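Local coordinates for cysteine-rich repeat secretory protein 15 (Arabidopsis thaliana, PDB 6GRF) that probably modulates cell-to-cell trafficking at plasmodesmata, as a membrane-anchored receptor-like protein with two tandem DUF26 modules outside the cell, at residues F63-C68 / V171-P176; Y167-G172 / Q206-Y211. All coordinates share one frame; numbering follows the deposited sequence.

Contact 1: F63-C68 / V171-P176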
loop_
_atom_site.group_PDB
_atom_site.type_symbol
_atom_site.label_atom_id
_atom_site.label_comp_id
_atom_site.label_asym_id
_atom_site.label_seq_id
_atom_site.Cartn_x
_atom_site.Cartn_y
_atom_site.Cartn_z
ATOM N N PHE A 63 -3.854 16.050 2.845
ATOM C CA PHE A 63 -4.678 15.039 2.224
ATOM C C PHE A 63 -4.038 13.686 2.529
ATOM O O PHE A 63 -2.824 13.549 2.429
ATOM C CB PHE A 63 -4.748 15.216 0.704
ATOM C CG PHE A 63 -5.291 16.539 0.226
ATOM C CD1 PHE A 63 -6.654 16.752 0.112
ATOM C CD2 PHE A 63 -4.433 17.569 -0.140
ATOM C CE1 PHE A 63 -7.145 17.969 -0.345
ATOM C CE2 PHE A 63 -4.923 18.790 -0.583
ATOM C CZ PHE A 63 -6.280 18.981 -0.694
ATOM N N GLY A 64 -4.847 12.710 2.926
ATOM C CA GLY A 64 -4.295 11.426 3.268
ATOM C C GLY A 64 -5.343 10.341 3.336
ATOM O O GLY A 64 -6.533 10.618 3.238
ATOM N N LEU A 65 -4.857 9.101 3.495
ATOM C CA LEU A 65 -5.686 7.927 3.667
ATOM C C LEU A 65 -4.891 6.844 4.404
ATOM O O LEU A 65 -3.669 6.944 4.584
ATOM C CB LEU A 65 -6.183 7.439 2.299
ATOM C CG LEU A 65 -5.125 7.157 1.224
ATOM C CD1 LEU A 65 -4.289 5.926 1.531
ATOM C CD2 LEU A 65 -5.782 7.003 -0.125
ATOM N N TYR A 66 -5.622 5.820 4.849
ATOM C CA TYR A 66 -5.051 4.593 5.339
ATOM C C TYR A 66 -5.845 3.434 4.734
ATOM O O TYR A 66 -7.002 3.578 4.366
ATOM C CB TYR A 66 -5.064 4.538 6.869
ATOM C CG TYR A 66 -6.440 4.372 7.463
ATOM C CD1 TYR A 66 -6.939 3.121 7.788
ATOM C CD2 TYR A 66 -7.257 5.470 7.685
ATOM C CE1 TYR A 66 -8.212 2.963 8.309
ATOM C CE2 TYR A 66 -8.533 5.328 8.212
ATOM C CZ TYR A 66 -9.015 4.068 8.523
ATOM O OH TYR A 66 -10.272 3.925 9.032
ATOM N N GLN A 67 -5.184 2.279 4.628
ATOM C CA GLN A 67 -5.809 1.041 4.162
ATOM C C GLN A 67 -5.214 -0.097 4.993
ATOM O O GLN A 67 -4.014 -0.311 4.924
ATOM C CB GLN A 67 -5.559 0.883 2.659
ATOM C CG GLN A 67 -6.112 -0.404 2.071
ATOM C CD GLN A 67 -7.622 -0.414 2.111
ATOM O OE1 GLN A 67 -8.245 -1.127 2.898
ATOM N NE2 GLN A 67 -8.227 0.365 1.246
ATOM N N CYS A 68 -6.044 -0.764 5.800
ATOM C CA CYS A 68 -5.647 -2.003 6.458
ATOM C C CYS A 68 -5.867 -3.176 5.498
ATOM O O CYS A 68 -6.658 -3.086 4.568
ATOM C CB CYS A 68 -6.436 -2.256 7.735
ATOM S SG CYS A 68 -6.090 -1.035 9.027
ATOM N N VAL A 171 -6.087 -0.007 -2.950
ATOM C CA VAL A 171 -6.403 0.994 -1.937
ATOM C C VAL A 171 -7.814 1.524 -2.223
ATOM O O VAL A 171 -8.170 1.756 -3.356
ATOM C CB VAL A 171 -5.343 2.108 -1.892
ATOM C CG1 VAL A 171 -5.723 3.197 -0.903
ATOM C CG2 VAL A 171 -3.974 1.544 -1.548
ATOM N N GLY A 172 -8.588 1.734 -1.157
ATOM C CA GLY A 172 -10.043 1.944 -1.200
ATOM C C GLY A 172 -10.482 3.268 -1.821
ATOM O O GLY A 172 -11.667 3.488 -1.904
ATOM N N ASP A 173 -9.545 4.122 -2.266
ATOM C CA ASP A 173 -9.866 5.388 -2.942
ATOM C C ASP A 173 -10.052 5.196 -4.457
ATOM O O ASP A 173 -10.483 6.115 -5.131
ATOM C CB ASP A 173 -8.831 6.483 -2.637
ATOM C CG ASP A 173 -7.445 6.301 -3.249
ATOM O OD1 ASP A 173 -6.968 5.158 -3.284
ATOM O OD2 ASP A 173 -6.833 7.321 -3.643
ATOM N N LEU A 174 -9.783 3.994 -4.987
ATOM C CA LEU A 174 -9.846 3.732 -6.430
ATOM C C LEU A 174 -11.235 3.239 -6.839
ATOM O O LEU A 174 -11.852 2.461 -6.147
ATOM C CB LEU A 174 -8.815 2.656 -6.787
ATOM C CG LEU A 174 -7.345 3.064 -6.785
ATOM C CD1 LEU A 174 -6.516 1.966 -7.432
ATOM C CD2 LEU A 174 -7.126 4.384 -7.510
ATOM N N SER A 175 -11.674 3.657 -8.025
ATOM C CA SER A 175 -12.824 3.086 -8.682
ATOM C C SER A 175 -12.483 1.662 -9.117
ATOM O O SER A 175 -11.308 1.334 -9.245
ATOM C CB SER A 175 -13.239 3.923 -9.862
ATOM O OG SER A 175 -12.311 3.782 -10.931
ATOM N N PRO A 176 -13.494 0.793 -9.366
ATOM C CA PRO A 176 -13.271 -0.542 -9.925
ATOM C C PRO A 176 -12.389 -0.592 -11.182
ATOM O O PRO A 176 -11.490 -1.426 -11.273
ATOM C CB PRO A 176 -14.685 -1.009 -10.295
ATOM C CG PRO A 176 -15.573 -0.302 -9.301
ATOM C CD PRO A 176 -14.916 1.045 -9.082
#

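Contact 2: Y167-G172 / Q206-Y211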
loop_
_atom_site.group_PDB
_atom_site.type_symbol
_atom_site.label_atom_id
_atom_site.label_comp_id
_atom_site.label_asym_id
_atom_site.label_seq_id
_atom_site.Cartn_x
_atom_site.Cartn_y
_atom_site.Cartn_z
ATOM N N TYR A 167 -1.572 -12.732 -3.488
ATOM C CA TYR A 167 -2.396 -11.778 -2.765
ATOM C C TYR A 167 -2.271 -10.430 -3.479
ATOM O O TYR A 167 -1.163 -10.026 -3.876
ATOM C CB TYR A 167 -1.977 -11.682 -1.297
ATOM C CG TYR A 167 -2.863 -10.794 -0.468
ATOM C CD1 TYR A 167 -2.706 -9.415 -0.477
ATOM C CD2 TYR A 167 -3.897 -11.325 0.285
ATOM C CE1 TYR A 167 -3.544 -8.588 0.252
ATOM C CE2 TYR A 167 -4.743 -10.509 1.023
ATOM C CZ TYR A 167 -4.556 -9.139 1.013
ATOM O OH TYR A 167 -5.374 -8.326 1.738
ATOM N N ALA A 168 -3.413 -9.794 -3.714
ATOM C CA ALA A 168 -3.456 -8.433 -4.242
ATOM C C ALA A 168 -4.503 -7.614 -3.483
ATOM O O ALA A 168 -5.501 -8.146 -3.008
ATOM C CB ALA A 168 -3.750 -8.432 -5.719
ATOM N N GLN A 169 -4.233 -6.311 -3.393
ATOM C CA GLN A 169 -5.048 -5.356 -2.644
ATOM C C GLN A 169 -5.023 -4.043 -3.430
ATOM O O GLN A 169 -3.952 -3.607 -3.850
ATOM C CB GLN A 169 -4.487 -5.233 -1.223
ATOM C CG GLN A 169 -5.017 -4.066 -0.389
ATOM C CD GLN A 169 -6.087 -4.473 0.596
ATOM O OE1 GLN A 169 -7.256 -4.111 0.444
ATOM N NE2 GLN A 169 -5.711 -5.243 1.602
ATOM N N CYS A 170 -6.214 -3.488 -3.686
ATOM C CA CYS A 170 -6.380 -2.102 -4.154
ATOM C C CYS A 170 -6.710 -1.188 -2.974
ATOM O O CYS A 170 -7.557 -1.533 -2.136
ATOM C CB CYS A 170 -7.507 -1.986 -5.167
ATOM S SG CYS A 170 -7.007 -2.557 -6.807
ATOM N N VAL A 171 -6.087 -0.007 -2.950
ATOM C CA VAL A 171 -6.403 0.994 -1.937
ATOM C C VAL A 171 -7.814 1.524 -2.223
ATOM O O VAL A 171 -8.170 1.756 -3.356
ATOM C CB VAL A 171 -5.343 2.108 -1.892
ATOM C CG1 VAL A 171 -5.723 3.197 -0.903
ATOM C CG2 VAL A 171 -3.974 1.544 -1.548
ATOM N N GLY A 172 -8.588 1.734 -1.157
ATOM C CA GLY A 172 -10.043 1.944 -1.200
ATOM C C GLY A 172 -10.482 3.268 -1.821
ATOM O O GLY A 172 -11.667 3.488 -1.904
ATOM N N GLN A 206 -1.266 2.963 -5.516
ATOM C CA GLN A 206 -2.676 2.748 -5.120
ATOM C C GLN A 206 -3.068 1.253 -5.042
ATOM O O GLN A 206 -4.248 0.930 -4.818
ATOM C CB GLN A 206 -3.576 3.492 -6.104
ATOM C CG GLN A 206 -3.412 5.010 -6.072
ATOM C CD GLN A 206 -4.356 5.660 -5.090
ATOM O OE1 GLN A 206 -4.508 5.206 -3.960
ATOM N NE2 GLN A 206 -5.023 6.718 -5.529
ATOM N N CYS A 207 -2.100 0.342 -5.190
ATOM C CA CYS A 207 -2.372 -1.100 -5.111
ATOM C C CYS A 207 -1.063 -1.858 -4.905
ATOM O O CYS A 207 0.022 -1.277 -5.025
ATOM C CB CYS A 207 -3.075 -1.611 -6.363
ATOM S SG CYS A 207 -2.106 -1.468 -7.889
ATOM N N TYR A 208 -1.182 -3.147 -4.568
ATOM C CA TYR A 208 -0.034 -4.039 -4.589
ATOM C C TYR A 208 -0.472 -5.486 -4.857
ATOM O O TYR A 208 -1.638 -5.840 -4.772
ATOM C CB TYR A 208 0.773 -3.941 -3.296
ATOM C CG TYR A 208 0.134 -4.516 -2.059
ATOM C CD1 TYR A 208 -0.624 -3.730 -1.204
ATOM C CD2 TYR A 208 0.342 -5.835 -1.694
ATOM C CE1 TYR A 208 -1.165 -4.244 -0.034
ATOM C CE2 TYR A 208 -0.204 -6.371 -0.539
ATOM C CZ TYR A 208 -0.958 -5.572 0.301
ATOM O OH TYR A 208 -1.491 -6.097 1.447
ATOM N N ALA A 209 0.521 -6.308 -5.173
ATOM C CA ALA A 209 0.342 -7.697 -5.507
ATOM C C ALA A 209 1.629 -8.449 -5.167
ATOM O O ALA A 209 2.725 -7.920 -5.369
ATOM C CB ALA A 209 -0.010 -7.822 -6.963
ATOM N N ARG A 210 1.455 -9.658 -4.619
ATOM C CA ARG A 210 2.522 -10.539 -4.155
ATOM C C ARG A 210 2.199 -11.951 -4.642
ATOM O O ARG A 210 1.056 -12.318 -4.712
ATOM C CB ARG A 210 2.606 -10.675 -2.626
ATOM C CG ARG A 210 2.705 -9.382 -1.837
ATOM C CD ARG A 210 3.283 -9.553 -0.436
ATOM N NE ARG A 210 2.296 -10.003 0.535
ATOM C CZ ARG A 210 2.011 -11.279 0.778
ATOM N NH1 ARG A 210 2.699 -12.227 0.161
ATOM N NH2 ARG A 210 1.042 -11.597 1.627
ATOM N N TYR A 211 3.228 -12.740 -4.921
ATOM C CA TYR A 211 3.053 -14.193 -5.070
ATOM C C TYR A 211 4.247 -14.884 -4.407
ATOM O O TYR A 211 5.310 -14.289 -4.258
ATOM C CB TYR A 211 2.898 -14.606 -6.539
ATOM C CG TYR A 211 4.202 -14.582 -7.289
ATOM C CD1 TYR A 211 5.082 -15.651 -7.228
ATOM C CD2 TYR A 211 4.602 -13.453 -7.981
ATOM C CE1 TYR A 211 6.312 -15.607 -7.859
ATOM C CE2 TYR A 211 5.817 -13.403 -8.640
ATOM C CZ TYR A 211 6.674 -14.484 -8.577
ATOM O OH TYR A 211 7.875 -14.433 -9.216
#

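Contact 1: F63-C68 / V171-P176
The carboxylate of Asp173 has the CD2 methyl of Leu65 over one face. CD2 is 3.6 Å from Asp173 CG, with the two oxygens almost equally far (3.8 Å to OD1, 3.7 Å to OD2), so the methyl sits above the middle of the group. The two side chains meet at about a right angle. The polar end of Asp173 is engaged by other partners: OD2 accepts hydrogen bonds from Gln206 NE2 and from the backbone N of Gly116, which would hold the carboxylate in place under the methyl. The second flat group, the amide of Gln67, lies beside the backbone of Gly172, while the aliphatic part of that side chain brings Gln67 CB to 4.3 Å from Val171 CG1.

These contacts join the two Gnk2-homologous (DUF26) modules: strand 62-68 of the first meets the loop between strand 164-170 and helix 176-193 of the second. Val171 to Leu174 form a type I beta turn, evidenced by the bond from Leu174 N to Val171 O at 3.2 Å, and Ser175 OG then caps the helix through Asp178 N. Placed between its backbone N and carbonyl carbon (chi1 55°), CG of Leu65 carries a fork of two methyls, both touching one branch of Val171: CG1 is 3.9 Å from CD1 and from CD2. Phe114 and Leu115, on the connection between the modules, pack against the same leucine.

Contact 2: Y167-G172 / Q206-Y211
Tyr208 lies across Gln169 and Tyr167, its ring meeting each at a different place. These residues belong to strands 207-213 and 164-170, antiparallel neighbours (177° between axes) inside the five-stranded sheet of the second Gnk2-homologous module. One face of the Tyr208 ring receives CB of Gln169, a CH-pi contact with CB 4.1 Å from the ring centroid and 29° off its normal. The Tyr167 ring comes up obliquely: its CE1 is 3.4 Å from Tyr208 OH, and its CD1 is 3.9 Å from Tyr208 CE2. Two different first torsions bring the rings together: Tyr167 has CG anti to the backbone N (-175°), whereas in Tyr208 it stands between N and the carbonyl carbon. Tyr203 stacks with Tyr208, and Arg69 from the first module makes a cation-pi contact with Tyr167. On this same face of the sheet, the Arg210 guanidinium has Tyr167 CB over one face, offset toward the rim.

Tyr167 with Arg210 and Gln169 with Tyr208 are hydrogen-bonded pairs, each bonded in both directions, with Arg210 N 2.7 Å from Tyr167 O. Between and beyond them come the non-hydrogen-bonded pairs Ala168-Ala209, with CB atoms 4.0 Å apart, and Cys170-Cys207; these four side chains point to the sheet face covered by helix 176-193, where Cys170 is disulfide-bonded to Cys179 and Cys207 to Cys182. Past the strand end, Val171 N still bonds to Gln206 O at 2.8 Å. Val171 CG2 lies 3.3 Å from that oxygen and 4.3 Å from Cys207 N, a buried amide nitrogen that has no partner in the model.

In the fold
From the N terminus the chain passes through strand 8-13, helix 23-39 and strand 44-49 before strand 62-68, where contact 1 begins. Its loop runs through helix 74-91 and the sheet strands 98-102 and 105-110, the connection to the second module, strand 122-127, helix 136-149 and strands 156-161 and 164-170. The first segment of contact 2, 167-172, begins on strand 164-170, just ahead of the second segment of contact 1, sharing Val171 and Gly172 with it, and contact 2 closes a shorter loop holding helix 176-193 and strand 199-204. The loops overlap slightly. Contact 1 joins the two modules, contact 2 two adjacent strands within the second; Leu174 CD1, 3.6 Å from Gln206 CB, adds packing between them.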